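Local coordinates for putative uncharacterized protein F9E10.5 (Arabidopsis thaliana, PDB 3AG7) that is required for chloroplast photorelocation movement, through modulation of chloroplast actin filaments, and carries here its auxilin-like J-domain, whose co-chaperone activity that movement needs, at residues Lys9-Lys14 against Ser79-Tyr84; Ser31-Ile36 against Glu87-Leu92; Ser41-Val46 against Leu65-Pro70; Gly24-Leu29 against Asn55-Ser60. One frame throughout, in Å; residues are numbered along the deposited sequence.

Contact 1 of 4, residues Lys9-Lys14 against Ser79-Tyr84; sequences KNIDAK and SANQKY
Ile-11 and Asn-81 face each other where two helix segments run side by side in the same general direction: the axes of 9-14 and 80-84 come within 10.9 Å, at a crossing angle of -31°. This is helix-helix packing at the surface of an auxilin-like J-domain. Helix 5-19 lies against the start of helix 80-100. The axes are far apart, and the gap is bridged by side chains, chiefly Tyr-84 and Ile-11.

The CG of Tyr-84 is anti to the backbone N (chi1 -178°), which sends the ring across to helix 5-19. Ile-11 meets the edge of that ring, near its plane, with CG2 3.9 Å from Tyr-84 CD2. The other branch of Ile-11 turns to Asn-81: Ile-11 CD1 lies 4.0 Å from Asn-81 CB, and the two side chains cross at about a right angle. The amide of Asn-81 is held from the N-terminal arm, by Leu-3 N and Gly-1 O. Ile-8 adds apolar cover to Asn-81 and Tyr-84.

Helix 80-100 begins with a capping box. Gln-82 N donates to Ser-79 OG at 3.0 Å, and Ser-79 N donates back to Gln-82 OE1 at 3.1 Å.

The one hydrogen bond across the two segments is at the phenol. Tyr-84 OH donates to Asp-12 OD1 at 2.6 Å, on the syn lone pair, with carboxylate and ring planes 45° apart.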
loop_
_atom_site.group_PDB
_atom_site.type_symbol
_atom_site.label_atom_id
_atom_site.label_comp_id
_atom_site.label_asym_id
_atom_site.label_seq_id
_atom_site.Cartn_x
_atom_site.Cartn_y
_atom_site.Cartn_z
ATOM N N LYS A 9 -16.695 -6.116 -0.639
ATOM C CA LYS A 9 -16.275 -7.303 0.146
ATOM C C LYS A 9 -15.164 -8.093 -0.538
ATOM O O LYS A 9 -14.244 -8.644 0.137
ATOM C CB LYS A 9 -17.468 -8.204 0.457
ATOM C CG LYS A 9 -18.276 -7.809 1.713
ATOM C CD LYS A 9 -18.599 -6.311 1.870
ATOM C CE LYS A 9 -18.892 -5.981 3.363
ATOM N NZ LYS A 9 -19.654 -4.699 3.508
ATOM N N ASN A 10 -15.208 -8.111 -1.865
ATOM C CA ASN A 10 -14.131 -8.717 -2.690
ATOM C C ASN A 10 -12.784 -8.005 -2.599
ATOM O O ASN A 10 -11.740 -8.644 -2.525
ATOM C CB ASN A 10 -14.547 -8.820 -4.159
ATOM C CG ASN A 10 -15.568 -9.917 -4.405
ATOM O OD1 ASN A 10 -15.687 -10.863 -3.626
ATOM N ND2 ASN A 10 -16.274 -9.818 -5.505
ATOM N N ILE A 11 -12.830 -6.682 -2.539
ATOM C CA ILE A 11 -11.657 -5.864 -2.265
ATOM C C ILE A 11 -11.142 -6.155 -0.874
ATOM O O ILE A 11 -9.954 -6.352 -0.687
ATOM C CB ILE A 11 -11.986 -4.354 -2.435
ATOM C CG1 ILE A 11 -12.245 -4.048 -3.931
ATOM C CG2 ILE A 11 -10.853 -3.463 -1.812
ATOM C CD1 ILE A 11 -12.842 -2.586 -4.177
ATOM N N ASP A 12 -12.027 -6.166 0.115
ATOM C CA ASP A 12 -11.609 -6.552 1.458
ATOM C C ASP A 12 -10.859 -7.866 1.459
ATOM O O ASP A 12 -9.811 -8.008 2.124
ATOM C CB ASP A 12 -12.833 -6.705 2.370
ATOM C CG ASP A 12 -13.441 -5.378 2.760
ATOM O OD1 ASP A 12 -12.743 -4.345 2.658
ATOM O OD2 ASP A 12 -14.608 -5.394 3.226
ATOM N N ALA A 13 -11.421 -8.858 0.784
ATOM C CA ALA A 13 -10.842 -10.204 0.795
ATOM C C ALA A 13 -9.474 -10.244 0.111
ATOM O O ALA A 13 -8.549 -10.898 0.584
ATOM C CB ALA A 13 -11.790 -11.203 0.154
ATOM N N LYS A 14 -9.332 -9.514 -0.983
ATOM C CA LYS A 14 -8.036 -9.477 -1.650
ATOM C C LYS A 14 -7.003 -8.803 -0.778
ATOM O O LYS A 14 -5.858 -9.250 -0.714
ATOM C CB LYS A 14 -8.065 -8.838 -3.033
ATOM C CG LYS A 14 -6.709 -9.059 -3.766
ATOM C CD LYS A 14 -6.739 -8.496 -5.161
ATOM C CE LYS A 14 -5.513 -8.909 -5.986
ATOM N NZ LYS A 14 -5.602 -8.278 -7.341
ATOM N N SER A 79 -11.246 6.499 -8.672
ATOM C CA SER A 79 -12.632 6.054 -8.475
ATOM C C SER A 79 -12.907 5.816 -6.973
ATOM O O SER A 79 -11.968 5.777 -6.169
ATOM C CB SER A 79 -12.881 4.772 -9.279
ATOM O OG SER A 79 -12.320 3.628 -8.606
ATOM N N ALA A 80 -14.187 5.777 -6.599
ATOM C CA ALA A 80 -14.604 5.506 -5.194
ATOM C C ALA A 80 -13.993 4.185 -4.685
ATOM O O ALA A 80 -13.527 4.096 -3.541
ATOM C CB ALA A 80 -16.115 5.423 -5.120
ATOM N N ASN A 81 -13.987 3.160 -5.525
ATOM C CA ASN A 81 -13.454 1.853 -5.104
ATOM C C ASN A 81 -11.956 1.864 -5.053
ATOM O O ASN A 81 -11.363 1.213 -4.179
ATOM C CB ASN A 81 -13.965 0.731 -6.033
ATOM C CG ASN A 81 -15.459 0.465 -5.836
ATOM O OD1 ASN A 81 -16.059 0.993 -4.899
ATOM N ND2 ASN A 81 -16.054 -0.351 -6.720
ATOM N N GLN A 82 -11.322 2.630 -5.953
ATOM C CA GLN A 82 -9.871 2.786 -5.853
ATOM C C GLN A 82 -9.513 3.449 -4.515
ATOM O O GLN A 82 -8.582 3.019 -3.824
ATOM C CB GLN A 82 -9.286 3.575 -7.046
ATOM C CG GLN A 82 -9.203 2.697 -8.324
ATOM C CD GLN A 82 -8.706 3.482 -9.512
ATOM O OE1 GLN A 82 -8.900 4.685 -9.563
ATOM N NE2 GLN A 82 -8.073 2.811 -10.484
ATOM N N LYS A 83 -10.261 4.476 -4.152
ATOM C CA LYS A 83 -10.024 5.186 -2.911
ATOM C C LYS A 83 -10.239 4.283 -1.711
ATOM O O LYS A 83 -9.476 4.320 -0.744
ATOM C CB LYS A 83 -10.902 6.434 -2.824
ATOM C CG LYS A 83 -10.325 7.518 -3.749
ATOM C CD LYS A 83 -11.097 8.805 -3.702
ATOM C CE LYS A 83 -12.355 8.738 -4.527
ATOM N NZ LYS A 83 -12.873 10.126 -4.642
ATOM N N TYR A 84 -11.313 3.529 -1.731
ATOM C CA TYR A 84 -11.535 2.519 -0.699
ATOM C C TYR A 84 -10.369 1.523 -0.557
ATOM O O TYR A 84 -9.842 1.329 0.553
ATOM C CB TYR A 84 -12.857 1.777 -0.958
ATOM C CG TYR A 84 -13.177 0.755 0.102
ATOM C CD1 TYR A 84 -13.908 1.111 1.248
ATOM C CD2 TYR A 84 -12.632 -0.515 0.050
ATOM C CE1 TYR A 84 -14.199 0.152 2.228
ATOM C CE2 TYR A 84 -12.931 -1.467 0.998
ATOM C CZ TYR A 84 -13.685 -1.129 2.103
ATOM O OH TYR A 84 -13.914 -2.076 3.088
#

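Contact 2 of 4, residues Ser31-Ile36 against Glu87-Leu92; sequences STLQYI and EKVFEL
Val-89 on helix 80-100 meets both Leu-33 and Ile-36 from the turn that follows helix 26-30. Its CB points toward that turn and splits into two methyls, each with its own partner. CG1 is anti to the backbone N (chi1 174°) and reaches Leu-33, with Val-89 CG1 3.9 Å from Leu-33 CD2. CG2 stands beside the backbone N and goes to the other residue: Val-89 CG2 is 4.1 Å from Ile-36 CG1. One valine thus serves two residues of the turn.

The two partners approach differently. Leu-33 comes in at a slant and touches with a terminal methyl. Ile-36 passes alongside Val-89 in the opposite direction and touches through its CG1 methylene.

Backbone bonds shape the turn. Residues 33-35 form a short 3-10 segment, with Tyr-35 N bonded to Thr-32 O at 3.0 Å and Ile-36 N to Leu-33 O at 3.1 Å. Trp-18 NE1 also donates to Thr-32 O, which ties the turn to helix 5-19. Leu-68 of helix 54-68 packs on Val-89 as well.

All three touching residues are buried, close to the centre of the chain. This is apolar core packing of the helical J-domain, here between a connecting turn and its long C-terminal helix.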
loop_
_atom_site.group_PDB
_atom_site.type_symbol
_atom_site.label_atom_id
_atom_site.label_comp_id
_atom_site.label_asym_id
_atom_site.label_seq_id
_atom_site.Cartn_x
_atom_site.Cartn_y
_atom_site.Cartn_z
ATOM N N SER A 31 7.676 -4.258 -0.876
ATOM C CA SER A 31 8.264 -5.171 -1.851
ATOM C C SER A 31 7.194 -5.982 -2.627
ATOM O O SER A 31 7.529 -6.709 -3.583
ATOM C CB SER A 31 9.276 -6.130 -1.186
ATOM O OG SER A 31 8.606 -7.024 -0.329
ATOM N N THR A 32 5.942 -5.885 -2.203
ATOM C CA THR A 32 4.848 -6.644 -2.833
ATOM C C THR A 32 3.629 -5.787 -3.253
ATOM O O THR A 32 2.601 -6.334 -3.660
ATOM C CB THR A 32 4.316 -7.790 -1.932
ATOM O OG1 THR A 32 3.759 -7.258 -0.705
ATOM C CG2 THR A 32 5.412 -8.823 -1.660
ATOM N N LEU A 33 3.790 -4.463 -3.293
ATOM C CA LEU A 33 2.674 -3.592 -3.691
ATOM C C LEU A 33 2.140 -3.847 -5.091
ATOM O O LEU A 33 0.971 -3.586 -5.349
ATOM C CB LEU A 33 3.040 -2.110 -3.559
ATOM C CG LEU A 33 2.884 -1.506 -2.159
ATOM C CD1 LEU A 33 3.421 -0.102 -2.227
ATOM C CD2 LEU A 33 1.416 -1.500 -1.705
ATOM N N GLN A 34 2.969 -4.411 -5.966
ATOM C CA GLN A 34 2.596 -4.637 -7.371
ATOM C C GLN A 34 1.552 -5.742 -7.465
ATOM O O GLN A 34 0.890 -5.901 -8.495
ATOM C CB GLN A 34 3.843 -4.958 -8.219
ATOM C CG GLN A 34 4.564 -6.228 -7.830
ATOM C CD GLN A 34 5.725 -5.986 -6.865
ATOM O OE1 GLN A 34 5.592 -5.284 -5.858
ATOM N NE2 GLN A 34 6.886 -6.590 -7.176
ATOM N N TYR A 35 1.379 -6.457 -6.358
ATOM C CA TYR A 35 0.438 -7.576 -6.306
ATOM C C TYR A 35 -0.909 -7.151 -5.727
ATOM O O TYR A 35 -1.832 -7.945 -5.676
ATOM C CB TYR A 35 1.021 -8.741 -5.518
ATOM C CG TYR A 35 2.213 -9.359 -6.216
ATOM C CD1 TYR A 35 2.042 -10.111 -7.373
ATOM C CD2 TYR A 35 3.496 -9.143 -5.745
ATOM C CE1 TYR A 35 3.122 -10.651 -8.034
ATOM C CE2 TYR A 35 4.585 -9.671 -6.402
ATOM C CZ TYR A 35 4.395 -10.423 -7.541
ATOM O OH TYR A 35 5.486 -10.968 -8.189
ATOM N N ILE A 36 -1.035 -5.902 -5.294
ATOM C CA ILE A 36 -2.323 -5.421 -4.761
ATOM C C ILE A 36 -2.798 -4.165 -5.504
ATOM O O ILE A 36 -4.001 -3.962 -5.707
ATOM C CB ILE A 36 -2.284 -5.228 -3.202
ATOM C CG1 ILE A 36 -3.683 -4.980 -2.596
ATOM C CG2 ILE A 36 -1.343 -4.146 -2.780
ATOM C CD1 ILE A 36 -4.629 -6.170 -2.733
ATOM N N GLU A 87 -7.336 3.248 0.894
ATOM C CA GLU A 87 -7.456 3.577 2.309
ATOM C C GLU A 87 -7.063 2.354 3.151
ATOM O O GLU A 87 -6.328 2.473 4.160
ATOM C CB GLU A 87 -8.893 4.005 2.620
ATOM C CG GLU A 87 -9.201 4.232 4.093
ATOM C CD GLU A 87 -10.689 4.541 4.336
ATOM O OE1 GLU A 87 -11.367 3.703 4.960
ATOM O OE2 GLU A 87 -11.206 5.565 3.838
ATOM N N LYS A 88 -7.482 1.169 2.710
ATOM C CA LYS A 88 -7.107 -0.035 3.465
ATOM C C LYS A 88 -5.622 -0.302 3.378
ATOM O O LYS A 88 -5.009 -0.648 4.364
ATOM C CB LYS A 88 -7.874 -1.242 3.000
ATOM C CG LYS A 88 -9.365 -1.102 3.175
ATOM C CD LYS A 88 -9.734 -0.819 4.604
ATOM C CE LYS A 88 -11.226 -0.483 4.677
ATOM N NZ LYS A 88 -11.609 -0.078 6.053
ATOM N N VAL A 89 -5.041 -0.165 2.179
ATOM C CA VAL A 89 -3.617 -0.429 2.026
ATOM C C VAL A 89 -2.777 0.618 2.771
ATOM O O VAL A 89 -1.768 0.308 3.447
ATOM C CB VAL A 89 -3.235 -0.499 0.537
ATOM C CG1 VAL A 89 -1.735 -0.629 0.388
ATOM C CG2 VAL A 89 -3.965 -1.698 -0.126
ATOM N N PHE A 90 -3.241 1.855 2.707
ATOM C CA PHE A 90 -2.546 2.970 3.334
ATOM C C PHE A 90 -2.539 2.797 4.842
ATOM O O PHE A 90 -1.547 3.093 5.476
ATOM C CB PHE A 90 -3.254 4.283 2.955
ATOM C CG PHE A 90 -2.507 5.501 3.367
ATOM C CD1 PHE A 90 -1.266 5.793 2.807
ATOM C CD2 PHE A 90 -3.007 6.336 4.332
ATOM C CE1 PHE A 90 -0.584 6.919 3.176
ATOM C CE2 PHE A 90 -2.282 7.480 4.727
ATOM C CZ PHE A 90 -1.092 7.745 4.168
ATOM N N GLU A 91 -3.666 2.372 5.415
ATOM C CA GLU A 91 -3.688 2.019 6.865
ATOM C C GLU A 91 -2.589 1.023 7.237
ATOM O O GLU A 91 -1.884 1.221 8.243
ATOM C CB GLU A 91 -5.040 1.443 7.282
ATOM C CG GLU A 91 -6.155 2.447 7.268
ATOM C CD GLU A 91 -7.488 1.822 7.704
ATOM O OE1 GLU A 91 -7.593 0.563 7.808
ATOM O OE2 GLU A 91 -8.425 2.605 7.960
ATOM N N LEU A 92 -2.421 -0.028 6.422
ATOM C CA LEU A 92 -1.391 -1.052 6.675
ATOM C C LEU A 92 -0.019 -0.450 6.574
ATOM O O LEU A 92 0.818 -0.688 7.437
ATOM C CB LEU A 92 -1.525 -2.225 5.711
ATOM C CG LEU A 92 -2.780 -3.083 5.902
ATOM C CD1 LEU A 92 -3.102 -3.851 4.630
ATOM C CD2 LEU A 92 -2.634 -4.031 7.095
#

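Contact 3 of 4, residues Ser41-Val46 against Leu65-Pro70; sequences SGWKPV and LLILHP
Helix 54-68 ends at the HPD signature of J-domains, begun here by His-69 and Pro-70, and the loop before the helix packs on its last turn at Ile-67. The nearest backbones are those of Ser-41 and Ile-67, with CA atoms 6.8 Å apart. No hydrogen bond crosses; an aliphatic side chain packs on loop backbone and on the side chains of Ser-41 and Trp-43.

Ile-67 touches the loop with both of its branches. The long branch runs CG1 to CD1 in an extended form (chi2 174°), which carries the methyl up to the loop backbone. There Ile-67 CD1 lies 3.6 Å from Gly-42 C and 3.3 Å from Trp-43 N, a tight fit. Ile-67 CD1 is also 3.8 Å from Trp-43 CB, and equally far from Trp-43 CE3 at the edge of the indole, near its plane. The short branch turns to the serine, with Ile-67 CG2 3.8 Å from Ser-41 O.

The loop bends tightly here. Gly-42 has a positive phi of 105°, and Trp-43 N makes a weak hydrogen bond to Ser-41 OG. Trp-38 O is a second, also weak, partner of that hydroxyl.

Around the contact, Trp-43 packs on Arg-63 and Ala-64 of helix 54-68, and on Leu-33 of the turn before the loop. The next residue of the helix, Leu-68, packs instead on Ala-86, Val-89 and Leu-93 of helix 80-100.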
loop_
_atom_site.group_PDB
_atom_site.type_symbol
_atom_site.label_atom_id
_atom_site.label_comp_id
_atom_site.label_asym_id
_atom_site.label_seq_id
_atom_site.Cartn_x
_atom_site.Cartn_y
_atom_site.Cartn_z
ATOM N N SER A 41 -1.170 2.581 -11.513
ATOM C CA SER A 41 -1.154 3.343 -10.272
ATOM C C SER A 41 0.088 4.216 -10.287
ATOM O O SER A 41 0.120 5.292 -9.681
ATOM C CB SER A 41 -1.148 2.404 -9.049
ATOM O OG SER A 41 -0.037 1.519 -9.060
ATOM N N GLY A 42 1.116 3.746 -10.986
ATOM C CA GLY A 42 2.390 4.412 -10.988
ATOM C C GLY A 42 3.463 3.723 -10.142
ATOM O O GLY A 42 4.625 4.154 -10.124
ATOM N N TRP A 43 3.093 2.663 -9.429
ATOM C CA TRP A 43 4.070 1.960 -8.573
ATOM C C TRP A 43 5.101 1.193 -9.410
ATOM O O TRP A 43 4.748 0.346 -10.219
ATOM C CB TRP A 43 3.367 1.000 -7.589
ATOM C CG TRP A 43 4.344 0.305 -6.671
ATOM C CD1 TRP A 43 4.765 -1.015 -6.739
ATOM C CD2 TRP A 43 5.110 0.911 -5.621
ATOM N NE1 TRP A 43 5.708 -1.257 -5.768
ATOM C CE2 TRP A 43 5.965 -0.086 -5.098
ATOM C CE3 TRP A 43 5.188 2.208 -5.093
ATOM C CZ2 TRP A 43 6.826 0.160 -4.019
ATOM C CZ3 TRP A 43 6.087 2.455 -4.048
ATOM C CH2 TRP A 43 6.858 1.424 -3.504
ATOM N N LYS A 44 6.373 1.431 -9.162
ATOM C CA LYS A 44 7.411 0.606 -9.755
ATOM C C LYS A 44 7.872 -0.440 -8.738
ATOM O O LYS A 44 8.111 -0.113 -7.603
ATOM C CB LYS A 44 8.562 1.483 -10.248
ATOM C CG LYS A 44 8.205 2.201 -11.565
ATOM C CD LYS A 44 9.144 3.352 -11.908
ATOM C CE LYS A 44 8.412 4.405 -12.764
ATOM N NZ LYS A 44 9.178 4.862 -13.979
ATOM N N PRO A 45 7.926 -1.722 -9.137
ATOM C CA PRO A 45 8.370 -2.778 -8.230
ATOM C C PRO A 45 9.734 -2.523 -7.623
ATOM O O PRO A 45 10.649 -2.038 -8.315
ATOM C CB PRO A 45 8.393 -4.043 -9.117
ATOM C CG PRO A 45 8.329 -3.572 -10.482
ATOM C CD PRO A 45 7.599 -2.249 -10.469
ATOM N N VAL A 46 9.884 -2.902 -6.354
ATOM C CA VAL A 46 11.127 -2.643 -5.628
ATOM C C VAL A 46 11.448 -3.933 -4.873
ATOM O O VAL A 46 10.679 -4.311 -4.009
ATOM C CB VAL A 46 11.038 -1.415 -4.594
ATOM C CG1 VAL A 46 12.429 -1.123 -4.005
ATOM C CG2 VAL A 46 10.450 -0.134 -5.201
ATOM N N LEU A 65 3.446 6.624 -0.495
ATOM C CA LEU A 65 2.578 7.724 -0.018
ATOM C C LEU A 65 2.028 8.532 -1.170
ATOM O O LEU A 65 0.868 8.958 -1.161
ATOM C CB LEU A 65 3.388 8.703 0.826
ATOM C CG LEU A 65 3.052 8.968 2.281
ATOM C CD1 LEU A 65 2.688 7.672 2.994
ATOM C CD2 LEU A 65 4.260 9.652 2.923
ATOM N N LEU A 66 2.911 8.831 -2.120
ATOM C CA LEU A 66 2.555 9.745 -3.192
ATOM C C LEU A 66 1.538 9.128 -4.115
ATOM O O LEU A 66 0.874 9.861 -4.882
ATOM C CB LEU A 66 3.798 10.197 -3.964
ATOM C CG LEU A 66 4.728 11.091 -3.146
ATOM C CD1 LEU A 66 5.915 11.475 -4.010
ATOM C CD2 LEU A 66 4.026 12.349 -2.596
ATOM N N ILE A 67 1.437 7.798 -4.080
ATOM C CA ILE A 67 0.396 7.058 -4.796
ATOM C C ILE A 67 -0.871 6.866 -3.961
ATOM O O ILE A 67 -1.998 7.008 -4.473
ATOM C CB ILE A 67 0.906 5.683 -5.289
ATOM C CG1 ILE A 67 2.041 5.919 -6.275
ATOM C CG2 ILE A 67 -0.250 4.818 -5.881
ATOM C CD1 ILE A 67 2.774 4.654 -6.762
ATOM N N LEU A 68 -0.691 6.496 -2.705
ATOM C CA LEU A 68 -1.802 5.970 -1.898
ATOM C C LEU A 68 -2.448 7.004 -0.953
ATOM O O LEU A 68 -3.536 6.778 -0.381
ATOM C CB LEU A 68 -1.311 4.760 -1.091
ATOM C CG LEU A 68 -1.115 3.483 -1.887
ATOM C CD1 LEU A 68 -0.460 2.460 -0.958
ATOM C CD2 LEU A 68 -2.435 2.931 -2.458
ATOM N N HIS A 69 -1.785 8.141 -0.768
ATOM C CA HIS A 69 -2.298 9.157 0.135
ATOM C C HIS A 69 -3.662 9.623 -0.383
ATOM O O HIS A 69 -3.795 9.951 -1.563
ATOM C CB HIS A 69 -1.303 10.337 0.230
ATOM C CG HIS A 69 -1.700 11.368 1.243
ATOM N ND1 HIS A 69 -0.991 11.613 2.405
ATOM C CD2 HIS A 69 -2.732 12.241 1.243
ATOM C CE1 HIS A 69 -1.589 12.584 3.079
ATOM N NE2 HIS A 69 -2.631 12.991 2.381
ATOM N N PRO A 70 -4.691 9.671 0.501
ATOM C CA PRO A 70 -6.047 9.941 0.031
ATOM C C PRO A 70 -6.121 11.263 -0.709
ATOM O O PRO A 70 -6.922 11.410 -1.634
ATOM C CB PRO A 70 -6.891 9.972 1.346
ATOM C CG PRO A 70 -5.931 10.136 2.400
ATOM C CD PRO A 70 -4.624 9.612 1.969
#

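Contact 4 of 4, residues Gly24-Leu29 against Asn55-Ser60; sequences GNIRSL and NAVRKS
Val-57 has CG1 anti to the backbone N (chi1 176°), and this directs one methyl to Ile-26 and the other to Arg-27. The arginine comes to meet it with CG anti to the carbonyl carbon (chi1 -69°) and a chain extended from CG to NE. The contact belongs to the helical packing of the J-domain: the short helix 26-30 rests against the first turns of helix 54-68.

Ile-26 supplies the purely apolar part. Its CG2 lies 3.7 Å from Val-57 CG1, and the two side chains cross at a slant. Phe-100 of helix 80-100 also packs on Val-57.

The arginine is held by hydrogen bonds to the loop just before helix 54-68. NE donates to Met-51 O and NH2 to Ile-52 O. Together they probably fix the rotation of the guanidinium, with one face toward the valine.

Helix 26-30 has an N-cap of its own. Asn-25 OD1 accepts from Ser-28 N at 2.8 Å, with the donor 38° out of the carbonyl plane.

Val-57 and the arginine cross at about a right angle. The valine methyl CG2 sits over one face of the guanidinium, 3.6 Å from both Arg-27 NE and Arg-27 NH2.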
loop_
_atom_site.group_PDB
_atom_site.type_symbol
_atom_site.label_atom_id
_atom_site.label_comp_id
_atom_site.label_asym_id
_atom_site.label_seq_id
_atom_site.Cartn_x
_atom_site.Cartn_y
_atom_site.Cartn_z
ATOM N N GLY A 24 2.513 -5.014 9.669
ATOM C CA GLY A 24 3.505 -4.435 10.537
ATOM C C GLY A 24 4.915 -4.396 9.973
ATOM O O GLY A 24 5.808 -3.878 10.610
ATOM N N ASN A 25 5.114 -4.995 8.799
ATOM C CA ASN A 25 6.456 -5.109 8.234
ATOM C C ASN A 25 6.584 -4.305 6.961
ATOM O O ASN A 25 6.046 -4.698 5.933
ATOM C CB ASN A 25 6.804 -6.573 7.951
ATOM C CG ASN A 25 8.227 -6.723 7.494
ATOM O OD1 ASN A 25 8.628 -6.083 6.534
ATOM N ND2 ASN A 25 9.027 -7.486 8.239
ATOM N N ILE A 26 7.311 -3.184 7.012
ATOM C CA ILE A 26 7.170 -2.199 5.931
ATOM C C ILE A 26 7.778 -2.740 4.650
ATOM O O ILE A 26 7.270 -2.487 3.551
ATOM C CB ILE A 26 7.790 -0.814 6.295
ATOM C CG1 ILE A 26 7.418 0.290 5.284
ATOM C CG2 ILE A 26 9.332 -0.904 6.331
ATOM C CD1 ILE A 26 5.928 0.483 5.022
ATOM N N ARG A 27 8.869 -3.481 4.776
ATOM C CA ARG A 27 9.488 -4.038 3.574
ATOM C C ARG A 27 8.622 -5.126 2.942
ATOM O O ARG A 27 8.570 -5.274 1.709
ATOM C CB ARG A 27 10.852 -4.609 3.924
ATOM C CG ARG A 27 11.850 -3.549 4.289
ATOM C CD ARG A 27 13.137 -4.234 4.726
ATOM N NE ARG A 27 14.183 -3.278 5.103
ATOM C CZ ARG A 27 14.398 -2.860 6.346
ATOM N NH1 ARG A 27 13.568 -3.204 7.330
ATOM N NH2 ARG A 27 15.413 -2.033 6.609
ATOM N N SER A 28 7.964 -5.930 3.775
ATOM C CA SER A 28 7.067 -6.983 3.229
ATOM C C SER A 28 5.938 -6.385 2.378
ATOM O O SER A 28 5.587 -6.933 1.314
ATOM C CB SER A 28 6.446 -7.812 4.360
ATOM O OG SER A 28 7.423 -8.604 5.046
ATOM N N LEU A 29 5.379 -5.279 2.857
ATOM C CA LEU A 29 4.312 -4.562 2.116
ATOM C C LEU A 29 4.885 -3.842 0.901
ATOM O O LEU A 29 4.398 -4.038 -0.206
ATOM C CB LEU A 29 3.609 -3.553 3.010
ATOM C CG LEU A 29 2.935 -4.140 4.263
ATOM C CD1 LEU A 29 2.456 -2.992 5.161
ATOM C CD2 LEU A 29 1.770 -5.135 3.913
ATOM N N ASN A 55 17.596 4.884 4.370
ATOM C CA ASN A 55 17.100 5.861 3.407
ATOM C C ASN A 55 16.390 5.228 2.225
ATOM O O ASN A 55 15.515 5.860 1.654
ATOM C CB ASN A 55 18.142 6.880 2.914
ATOM C CG ASN A 55 17.575 7.809 1.830
ATOM O OD1 ASN A 55 16.562 8.503 2.048
ATOM N ND2 ASN A 55 18.188 7.781 0.629
ATOM N N ALA A 56 16.749 3.985 1.879
ATOM C CA ALA A 56 16.078 3.264 0.774
ATOM C C ALA A 56 14.650 2.917 1.176
ATOM O O ALA A 56 13.705 3.053 0.373
ATOM C CB ALA A 56 16.837 2.018 0.427
ATOM N N VAL A 57 14.487 2.518 2.432
ATOM C CA VAL A 57 13.132 2.225 2.948
ATOM C C VAL A 57 12.305 3.507 2.888
ATOM O O VAL A 57 11.177 3.498 2.401
ATOM C CB VAL A 57 13.150 1.632 4.342
ATOM C CG1 VAL A 57 11.713 1.441 4.847
ATOM C CG2 VAL A 57 13.907 0.274 4.316
ATOM N N ARG A 58 12.859 4.589 3.422
ATOM C CA ARG A 58 12.190 5.885 3.444
ATOM C C ARG A 58 11.848 6.388 2.064
ATOM O O ARG A 58 10.782 6.991 1.865
ATOM C CB ARG A 58 12.996 6.907 4.261
ATOM C CG ARG A 58 13.120 6.471 5.692
ATOM C CD ARG A 58 13.688 7.535 6.630
ATOM N NE ARG A 58 13.485 7.110 8.026
ATOM C CZ ARG A 58 14.337 6.352 8.712
ATOM N NH1 ARG A 58 15.497 5.972 8.171
ATOM N NH2 ARG A 58 14.050 5.985 9.954
ATOM N N LYS A 59 12.738 6.155 1.099
ATOM C CA LYS A 59 12.430 6.563 -0.246
ATOM C C LYS A 59 11.250 5.797 -0.860
ATOM O O LYS A 59 10.336 6.390 -1.496
ATOM C CB LYS A 59 13.660 6.440 -1.120
ATOM C CG LYS A 59 13.372 6.972 -2.498
ATOM C CD LYS A 59 14.658 7.261 -3.197
ATOM C CE LYS A 59 14.826 8.756 -3.354
ATOM N NZ LYS A 59 15.561 8.937 -4.614
ATOM N N SER A 60 11.247 4.487 -0.631
ATOM C CA SER A 60 10.197 3.635 -1.169
ATOM C C SER A 60 8.869 3.945 -0.465
ATOM O O SER A 60 7.797 3.972 -1.075
ATOM C CB SER A 60 10.599 2.170 -1.006
ATOM O OG SER A 60 11.531 1.781 -2.003
#

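Contact 2 lies near the centre of the chain, and contacts 1 and 4 flank it on opposite sides, their centres about 23 Å apart. Contacts 1 and 2 share helix 80-100; contacts 3 and 4 share helix 54-68. Contact 3 is about 9 Å from contact 2, centre to centre. The two touch where Leu-68 CD1 meets Val-89 CG1 at 3.6 Å. Along the chain the first segments come in the order of contacts 1, 4, 2 and 3. The second segments follow as 4, 3, 1 and 2. Several contacts therefore interlock, and they join helices 5-19, 26-30, 54-68 and 80-100 and the loop 31-53 into a compact J-domain of helices and loops, without strands.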